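N-terminal acetyltransferase-like protein (Chaetomium thermophilum, PDB 5NNP) probably serves as the helical-repeat auxiliary subunit of N-terminal acetyltransferase A, a scaffold for a catalytic partner that acetylates protein N-termini. Local coordinates at residues G160-A165 against A199-I204; E205-H210 against A229-K234; A236-A241 against A265-A270. All blocks are in the same frame, centred on the assembly; numbering follows the deposited sequence.

The three contacts follow one another along the chain, joining successive helices of a helical-repeat array. Interactions 1 and 2 have centres about 14 Å apart and touch: I204 CG2 packs on Y231 CD1 at 3.8 Å, and A199 also meets this tyrosine. Interactions 2 and 3 lie about 15 Å apart, centre to centre. The turn between helices 221-234 and 238-251 joins them, with a probable hydrogen bond of 3.0 Å from R237 N to L232 O. Interactions 1 and 3 do not touch; their nearest atoms are about 7 Å apart. No other protein chain of the assembly touches any of the six segments, so all three contacts are internal to this chain.

Interaction 1 of 3, residues G160-A165 against A199-I204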
loop_
_atom_site.group_PDB
_atom_site.type_symbol
_atom_site.label_atom_id
_atom_site.label_comp_id
_atom_site.label_asym_id
_atom_site.label_seq_id
_atom_site.Cartn_x
_atom_site.Cartn_y
_atom_site.Cartn_z
ATOM N N GLY A 160 8.170 -18.467 -11.787
ATOM C CA GLY A 160 8.356 -19.626 -10.921
ATOM C C GLY A 160 9.569 -20.480 -11.267
ATOM O O GLY A 160 9.865 -21.443 -10.573
ATOM N N ASN A 161 10.283 -20.123 -12.336
ATOM C CA ASN A 161 11.492 -20.835 -12.729
ATOM C C ASN A 161 12.742 -20.239 -12.067
ATOM O O ASN A 161 13.550 -19.559 -12.714
ATOM C CB ASN A 161 11.635 -20.816 -14.256
ATOM C CG ASN A 161 12.528 -21.918 -14.776
ATOM O OD1 ASN A 161 13.360 -22.454 -14.047
ATOM N ND2 ASN A 161 12.368 -22.254 -16.055
ATOM N N LEU A 162 12.901 -20.493 -10.775
ATOM C CA LEU A 162 14.016 -19.936 -10.019
ATOM C C LEU A 162 15.377 -20.442 -10.522
ATOM O O LEU A 162 16.305 -19.655 -10.695
ATOM C CB LEU A 162 13.836 -20.244 -8.532
ATOM C CG LEU A 162 12.999 -19.184 -7.783
ATOM C CD1 LEU A 162 11.681 -18.908 -8.483
ATOM C CD2 LEU A 162 12.751 -19.594 -6.334
ATOM N N GLU A 163 15.490 -21.736 -10.789
ATOM C CA GLU A 163 16.733 -22.287 -11.317
ATOM C C GLU A 163 17.206 -21.568 -12.586
ATOM O O GLU A 163 18.395 -21.254 -12.716
ATOM C CB GLU A 163 16.594 -23.789 -11.605
ATOM C CG GLU A 163 17.920 -24.484 -11.915
ATOM C CD GLU A 163 17.777 -25.992 -12.083
ATOM O OE1 GLU A 163 16.645 -26.503 -11.954
ATOM O OE2 GLU A 163 18.793 -26.670 -12.340
ATOM N N LYS A 164 16.296 -21.299 -13.518
ATOM C CA LYS A 164 16.714 -20.628 -14.743
ATOM C C LYS A 164 17.038 -19.150 -14.479
ATOM O O LYS A 164 17.933 -18.582 -15.096
ATOM C CB LYS A 164 15.651 -20.764 -15.838
ATOM C CG LYS A 164 16.230 -20.923 -17.244
ATOM C CD LYS A 164 17.006 -22.227 -17.371
ATOM C CE LYS A 164 17.505 -22.467 -18.793
ATOM N NZ LYS A 164 18.353 -21.343 -19.263
ATOM N N ALA A 165 16.324 -18.521 -13.554
ATOM C CA ALA A 165 16.622 -17.129 -13.258
ATOM C C ALA A 165 18.018 -16.996 -12.642
ATOM O O ALA A 165 18.758 -16.053 -12.940
ATOM C CB ALA A 165 15.567 -16.537 -12.333
ATOM N N ALA A 199 17.955 -18.267 -1.782
ATOM C CA ALA A 199 17.249 -18.591 -0.554
ATOM C C ALA A 199 15.822 -19.030 -0.876
ATOM O O ALA A 199 15.329 -20.012 -0.326
ATOM C CB ALA A 199 17.260 -17.408 0.402
ATOM N N GLU A 200 15.169 -18.319 -1.788
ATOM C CA GLU A 200 13.827 -18.725 -2.197
ATOM C C GLU A 200 13.825 -20.154 -2.773
ATOM O O GLU A 200 12.823 -20.855 -2.673
ATOM C CB GLU A 200 13.238 -17.740 -3.210
ATOM C CG GLU A 200 12.834 -16.412 -2.597
ATOM C CD GLU A 200 11.953 -15.582 -3.509
ATOM O OE1 GLU A 200 11.742 -14.383 -3.190
ATOM O OE2 GLU A 200 11.481 -16.132 -4.534
ATOM N N ARG A 201 14.944 -20.590 -3.351
ATOM C CA ARG A 201 15.040 -21.973 -3.794
ATOM C C ARG A 201 15.147 -22.891 -2.578
ATOM O O ARG A 201 14.988 -24.101 -2.705
ATOM C CB ARG A 201 16.221 -22.185 -4.747
ATOM C CG ARG A 201 16.106 -21.336 -6.001
ATOM C CD ARG A 201 17.228 -21.606 -6.973
ATOM N NE ARG A 201 17.247 -23.005 -7.370
ATOM C CZ ARG A 201 18.244 -23.582 -8.026
ATOM N NH1 ARG A 201 19.322 -22.873 -8.351
ATOM N NH2 ARG A 201 18.166 -24.867 -8.341
ATOM N N GLY A 202 15.397 -22.313 -1.401
ATOM C CA GLY A 202 15.341 -23.067 -0.155
ATOM C C GLY A 202 16.691 -23.562 0.308
ATOM O O GLY A 202 16.786 -24.371 1.226
ATOM N N ASP A 203 17.741 -23.067 -0.339
ATOM C CA ASP A 203 19.109 -23.467 -0.038
ATOM C C ASP A 203 19.776 -22.460 0.897
ATOM O O ASP A 203 20.635 -21.687 0.479
ATOM C CB ASP A 203 19.904 -23.589 -1.328
ATOM C CG ASP A 203 21.005 -24.619 -1.240
ATOM O OD1 ASP A 203 21.307 -25.234 -2.286
ATOM O OD2 ASP A 203 21.567 -24.809 -0.138
ATOM N N ILE A 204 19.370 -22.463 2.161
ATOM C CA ILE A 204 19.846 -21.463 3.103
ATOM C C ILE A 204 21.345 -21.612 3.342
ATOM O O ILE A 204 22.062 -20.638 3.534
ATOM C CB ILE A 204 19.089 -21.550 4.439
ATOM C CG1 ILE A 204 17.588 -21.356 4.199
ATOM C CG2 ILE A 204 19.610 -20.511 5.409
ATOM C CD1 ILE A 204 17.260 -20.098 3.442
#
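L162 and R201 run alongside one another, pointing opposite ways, with the leucine CB 3.6 Å from the arginine CG. The same leucine reaches further with its CD2 methyl, which meets E200 CB at 3.7 Å, the two side chains roughly perpendicular. A branched apolar residue suits this place because what it meets are the methylenes of two long polar side chains whose charged ends lie beyond it. R201 then bends at chi3 (59°), and the bend lays its guanidinium flat against the first helical turn of 162-175: E163 CA sits 3.8 Å above the plane, over its centre, and E163 CG comes within 3.6 Å of R201 NH2. The E163 carboxylate is turned 18° from the guanidinium plane. Its OE1 is 4.2 Å from R201 NH2 but well out of that plane, so the attraction is one of charge, with no N-H aimed at the oxygen.

The arginine's firmer partner is E166, one turn further along the helix, in a salt bridge to NH1. With an alanine in place of R201, E166 would probably lose this charge partner and the flank of L162 would be left bare. E200 is held in turn by R545 and H157. Further out, each segment turns sharply between two helices. G160 and G202 both close Schellman motifs at positive phi, where a CB would press on the preceding carbonyl oxygen. N161 and D203 follow as N-caps; N161 OD1 accepts from K164 N at 3.2 Å, the donor standing above the carbonyl plane. Across the contact itself, then, cohesion comes from aliphatic packing and unaligned charges at an accessible surface, while the directional bonds of the arginine and of E200 lead outside the two segments.

Interaction 2 of 3, residues E205-H210 against A229-K234; sequences ERALQH and ASYLSK
Y231 lies across the backbone of 205-210 at the level of A207 and L208, and the contact it makes there is wholly apolar. Its ring approaches both residues obliquely: A207 CB is 3.7 Å from Y231 CZ, and L208 CA is 3.8 Å from Y231 CD2. Alanine suits the first position because a single methyl lets the outer half of the ring come close to the helix. L208 lies beside the tyrosine and points the other way, with CD1 at 4.0 Å from Y231 CB. With CG anti to the backbone N (chi1 -177°) and chi2 near 55°, the CD2 methyl points to L232, where L208 CD2 and L232 CD2 meet at 3.5 Å, one leucine set nearly square to the other. All four side chains are buried.

Three polar groups here, the Y231 hydroxyl, the A207 carbonyl and H210 ND1, meet N195 of helix 185-200. Its OD1 receives the hydroxyl, while its ND2 bonds to the carbonyl oxygen and to the histidine nitrogen. One amide thus satisfies buried groups of both segments and fixes where the ring ends, which makes a tyrosine well suited to the place.

The helix segments run roughly antiparallel, at 140°, with their axes 9.6 Å apart at closest approach. Helix 185-200 flanks the pair on the A207 side through I198 and A199. Beyond L208 and L232 lies the turn with L235 and R237, and helix 238-251 packs against another flank of 229-234, with A229 meeting A244 and Y245 and L232 meeting E240.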
loop_
_atom_site.group_PDB
_atom_site.type_symbol
_atom_site.label_atom_id
_atom_site.label_comp_id
_atom_site.label_asym_id
_atom_site.label_seq_id
_atom_site.Cartn_x
_atom_site.Cartn_y
_atom_site.Cartn_z
ATOM N N GLU A 205 21.817 -22.843 3.319
ATOM C CA GLU A 205 23.239 -23.100 3.451
ATOM C C GLU A 205 24.035 -22.376 2.357
ATOM O O GLU A 205 25.054 -21.746 2.617
ATOM C CB GLU A 205 23.494 -24.604 3.389
ATOM C CG GLU A 205 24.952 -24.998 3.434
ATOM C CD GLU A 205 25.542 -24.833 4.813
ATOM O OE1 GLU A 205 24.780 -24.975 5.790
ATOM O OE2 GLU A 205 26.758 -24.561 4.917
ATOM N N ARG A 206 23.560 -22.468 1.125
ATOM C CA ARG A 206 24.296 -21.908 0.006
ATOM C C ARG A 206 24.181 -20.394 -0.044
ATOM O O ARG A 206 25.128 -19.703 -0.427
ATOM C CB ARG A 206 23.799 -22.508 -1.301
ATOM C CG ARG A 206 24.818 -22.471 -2.409
ATOM C CD ARG A 206 24.307 -23.225 -3.597
ATOM N NE ARG A 206 23.798 -22.341 -4.641
ATOM C CZ ARG A 206 22.561 -22.388 -5.115
ATOM N NH1 ARG A 206 21.687 -23.269 -4.634
ATOM N NH2 ARG A 206 22.202 -21.563 -6.078
ATOM N N ALA A 207 23.016 -19.883 0.338
ATOM C CA ALA A 207 22.777 -18.450 0.323
ATOM C C ALA A 207 23.678 -17.718 1.321
ATOM O O ALA A 207 24.135 -16.598 1.051
ATOM C CB ALA A 207 21.303 -18.155 0.607
ATOM N N LEU A 208 23.926 -18.334 2.473
ATOM C CA LEU A 208 24.813 -17.732 3.464
ATOM C C LEU A 208 26.241 -17.707 2.925
ATOM O O LEU A 208 26.958 -16.709 3.022
ATOM C CB LEU A 208 24.760 -18.494 4.791
ATOM C CG LEU A 208 25.618 -17.871 5.899
ATOM C CD1 LEU A 208 25.247 -16.409 6.099
ATOM C CD2 LEU A 208 25.485 -18.632 7.193
ATOM N N GLN A 209 26.637 -18.831 2.352
ATOM C CA GLN A 209 27.909 -18.960 1.667
ATOM C C GLN A 209 28.074 -17.881 0.587
ATOM O O GLN A 209 29.126 -17.241 0.491
ATOM C CB GLN A 209 28.015 -20.365 1.073
ATOM C CG GLN A 209 29.117 -20.560 0.043
ATOM C CD GLN A 209 28.998 -21.897 -0.695
ATOM O OE1 GLN A 209 28.448 -22.869 -0.166
ATOM N NE2 GLN A 209 29.509 -21.945 -1.924
ATOM N N HIS A 210 27.030 -17.673 -0.214
ATOM C CA HIS A 210 27.090 -16.694 -1.298
ATOM C C HIS A 210 27.070 -15.279 -0.743
ATOM O O HIS A 210 27.669 -14.370 -1.313
ATOM C CB HIS A 210 25.932 -16.897 -2.279
ATOM C CG HIS A 210 25.827 -15.831 -3.327
ATOM N ND1 HIS A 210 24.916 -14.795 -3.253
ATOM C CD2 HIS A 210 26.512 -15.646 -4.480
ATOM C CE1 HIS A 210 25.046 -14.019 -4.313
ATOM N NE2 HIS A 210 26.008 -14.515 -5.074
ATOM N N ALA A 229 21.675 -12.461 9.524
ATOM C CA ALA A 229 21.090 -12.913 10.786
ATOM C C ALA A 229 20.025 -13.965 10.542
ATOM O O ALA A 229 19.985 -14.994 11.218
ATOM C CB ALA A 229 20.503 -11.741 11.571
ATOM N N SER A 230 19.167 -13.699 9.568
ATOM C CA SER A 230 18.113 -14.624 9.196
ATOM C C SER A 230 18.653 -16.019 8.859
ATOM O O SER A 230 18.120 -17.026 9.330
ATOM C CB SER A 230 17.324 -14.065 8.016
ATOM O OG SER A 230 16.292 -14.953 7.645
ATOM N N TYR A 231 19.714 -16.080 8.061
ATOM C CA TYR A 231 20.271 -17.363 7.629
ATOM C C TYR A 231 20.940 -18.098 8.776
ATOM O O TYR A 231 20.761 -19.311 8.947
ATOM C CB TYR A 231 21.297 -17.167 6.519
ATOM C CG TYR A 231 20.767 -16.609 5.226
ATOM C CD1 TYR A 231 19.446 -16.793 4.853
ATOM C CD2 TYR A 231 21.604 -15.911 4.361
ATOM C CE1 TYR A 231 18.971 -16.296 3.658
ATOM C CE2 TYR A 231 21.139 -15.408 3.166
ATOM C CZ TYR A 231 19.823 -15.604 2.815
ATOM O OH TYR A 231 19.362 -15.100 1.620
ATOM N N LEU A 232 21.754 -17.372 9.537
ATOM C CA LEU A 232 22.423 -17.977 10.679
ATOM C C LEU A 232 21.401 -18.574 11.640
ATOM O O LEU A 232 21.594 -19.683 12.139
ATOM C CB LEU A 232 23.293 -16.961 11.415
ATOM C CG LEU A 232 24.592 -16.520 10.745
ATOM C CD1 LEU A 232 25.276 -15.446 11.577
ATOM C CD2 LEU A 232 25.534 -17.698 10.518
ATOM N N SER A 233 20.305 -17.854 11.885
ATOM C CA SER A 233 19.312 -18.337 12.841
ATOM C C SER A 233 18.648 -19.606 12.317
ATOM O O SER A 233 18.523 -20.585 13.051
ATOM C CB SER A 233 18.267 -17.267 13.163
ATOM O OG SER A 233 17.628 -16.784 12.001
ATOM N N LYS A 234 18.251 -19.602 11.051
ATOM C CA LYS A 234 17.677 -20.797 10.430
ATOM C C LYS A 234 18.630 -21.987 10.400
ATOM O O LYS A 234 18.185 -23.128 10.378
ATOM C CB LYS A 234 17.221 -20.489 9.005
ATOM C CG LYS A 234 16.032 -19.566 8.947
ATOM C CD LYS A 234 15.659 -19.290 7.520
ATOM C CE LYS A 234 14.367 -18.522 7.412
ATOM N NZ LYS A 234 14.029 -18.367 5.969
#

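Interaction 3 of 3, residues A236-A241 against A265-A270; sequences ARKDEA and ALDISA
K238 comes in almost perpendicular to D267 and is joined to it by a salt bridge, K238 NZ to D267 OD1 at 2.8 Å, which uses the syn lone pair of that oxygen. The lysine can make the reach because its chain is extended beyond CG; on the way its CD passes alongside both carboxylate oxygens. Closer to the backbone, K238 CB rests on the carbonyl of A265, 3.4 Å from its O. A265 answers with its methyl, 3.6 Å from K238 O and 4.3 Å from A241 CB. Two alanines suit this close approach because neither holds the backbones apart.

On another side of the same helical turn, R237 grips E240 side-on, its NE meeting OE1 at 2.9 Å and its NH2 meeting OE2, with the carboxylate at the guanidinium edge. This pairing spans the start of helix 238-251, where R237 occupies the N-cap position. A236 and D267 each end a helix in a Schellman motif at positive phi. Consecutive helices joined by short turns, as 238-251 and 256-265 are, with K238 CA and A265 CA only 4.8 Å apart, are consistent with an alpha-solenoid and with the TPR-clan family of this chain.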
loop_
_atom_site.group_PDB
_atom_site.type_symbol
_atom_site.label_atom_id
_atom_site.label_comp_id
_atom_site.label_asym_id
_atom_site.label_seq_id
_atom_site.Cartn_x
_atom_site.Cartn_y
_atom_site.Cartn_z
ATOM N N ALA A 236 20.610 -22.573 12.811
ATOM C CA ALA A 236 20.799 -22.893 14.228
ATOM C C ALA A 236 22.230 -22.633 14.660
ATOM O O ALA A 236 22.757 -23.287 15.557
ATOM C CB ALA A 236 20.417 -24.317 14.505
ATOM N N ARG A 237 22.848 -21.660 14.007
ATOM C CA ARG A 237 24.185 -21.211 14.353
ATOM C C ARG A 237 24.069 -20.040 15.321
ATOM O O ARG A 237 24.200 -18.877 14.942
ATOM C CB ARG A 237 24.952 -20.861 13.075
ATOM C CG ARG A 237 25.177 -22.122 12.239
ATOM C CD ARG A 237 25.710 -21.866 10.858
ATOM N NE ARG A 237 26.952 -21.112 10.894
ATOM C CZ ARG A 237 27.709 -20.881 9.828
ATOM N NH1 ARG A 237 27.355 -21.360 8.639
ATOM N NH2 ARG A 237 28.820 -20.168 9.955
ATOM N N LYS A 238 23.811 -20.371 16.585
ATOM C CA LYS A 238 23.272 -19.411 17.544
ATOM C C LYS A 238 24.265 -18.365 18.019
ATOM O O LYS A 238 23.944 -17.179 18.022
ATOM C CB LYS A 238 22.678 -20.151 18.738
ATOM C CG LYS A 238 21.326 -20.774 18.400
ATOM C CD LYS A 238 20.634 -21.394 19.601
ATOM C CE LYS A 238 19.354 -22.077 19.156
ATOM N NZ LYS A 238 18.869 -23.057 20.163
ATOM N N ASP A 239 25.461 -18.788 18.412
ATOM C CA ASP A 239 26.502 -17.837 18.790
ATOM C C ASP A 239 26.666 -16.760 17.727
ATOM O O ASP A 239 26.702 -15.568 18.034
ATOM C CB ASP A 239 27.844 -18.538 19.009
ATOM C CG ASP A 239 27.872 -19.381 20.273
ATOM O OD1 ASP A 239 26.944 -19.276 21.104
ATOM O OD2 ASP A 239 28.842 -20.150 20.444
ATOM N N GLU A 240 26.764 -17.189 16.474
ATOM C CA GLU A 240 26.960 -16.264 15.371
ATOM C C GLU A 240 25.714 -15.416 15.105
ATOM O O GLU A 240 25.824 -14.232 14.776
ATOM C CB GLU A 240 27.354 -17.030 14.111
ATOM C CG GLU A 240 28.564 -17.939 14.292
ATOM C CD GLU A 240 28.644 -19.017 13.215
ATOM O OE1 GLU A 240 28.042 -20.093 13.411
ATOM O OE2 GLU A 240 29.291 -18.789 12.167
ATOM N N ALA A 241 24.533 -16.018 15.236
ATOM C CA ALA A 241 23.299 -15.269 15.014
ATOM C C ALA A 241 23.139 -14.221 16.100
ATOM O O ALA A 241 22.651 -13.123 15.848
ATOM C CB ALA A 241 22.097 -16.189 14.982
ATOM N N ALA A 265 18.682 -16.407 20.253
ATOM C CA ALA A 265 20.033 -16.883 19.969
ATOM C C ALA A 265 20.837 -17.155 21.240
ATOM O O ALA A 265 21.774 -17.955 21.234
ATOM C CB ALA A 265 20.770 -15.877 19.089
ATOM N N LEU A 266 20.476 -16.471 22.319
ATOM C CA LEU A 266 21.150 -16.634 23.598
ATOM C C LEU A 266 20.594 -17.826 24.353
ATOM O O LEU A 266 21.130 -18.213 25.395
ATOM C CB LEU A 266 21.002 -15.377 24.450
ATOM C CG LEU A 266 21.739 -14.129 23.968
ATOM C CD1 LEU A 266 21.460 -12.958 24.902
ATOM C CD2 LEU A 266 23.225 -14.400 23.885
ATOM N N ASP A 267 19.518 -18.405 23.825
ATOM C CA ASP A 267 18.859 -19.537 24.471
ATOM C C ASP A 267 18.297 -19.137 25.823
ATOM O O ASP A 267 18.528 -19.806 26.823
ATOM C CB ASP A 267 19.827 -20.717 24.635
ATOM C CG ASP A 267 19.977 -21.529 23.363
ATOM O OD1 ASP A 267 18.957 -21.734 22.667
ATOM O OD2 ASP A 267 21.112 -21.961 23.052
ATOM N N ILE A 268 17.559 -18.035 25.851
ATOM C CA ILE A 268 16.934 -17.558 27.085
ATOM C C ILE A 268 15.444 -17.871 27.030
ATOM O O ILE A 268 14.774 -17.531 26.056
ATOM C CB ILE A 268 17.161 -16.046 27.290
ATOM C CG1 ILE A 268 18.658 -15.755 27.342
ATOM C CG2 ILE A 268 16.483 -15.552 28.564
ATOM C CD1 ILE A 268 18.989 -14.308 27.600
ATOM N N SER A 269 14.932 -18.544 28.058
ATOM C CA SER A 269 13.544 -18.995 28.039
ATOM C C SER A 269 12.599 -17.850 28.386
ATOM O O SER A 269 12.905 -17.029 29.255
ATOM C CB SER A 269 13.345 -20.169 29.000
ATOM O OG SER A 269 13.899 -19.897 30.273
ATOM N N ALA A 270 11.457 -17.799 27.704
ATOM C CA ALA A 270 10.486 -16.725 27.900
ATOM C C ALA A 270 10.031 -16.617 29.360
ATOM O O ALA A 270 9.547 -15.575 29.798
ATOM C CB ALA A 270 9.293 -16.928 26.995
#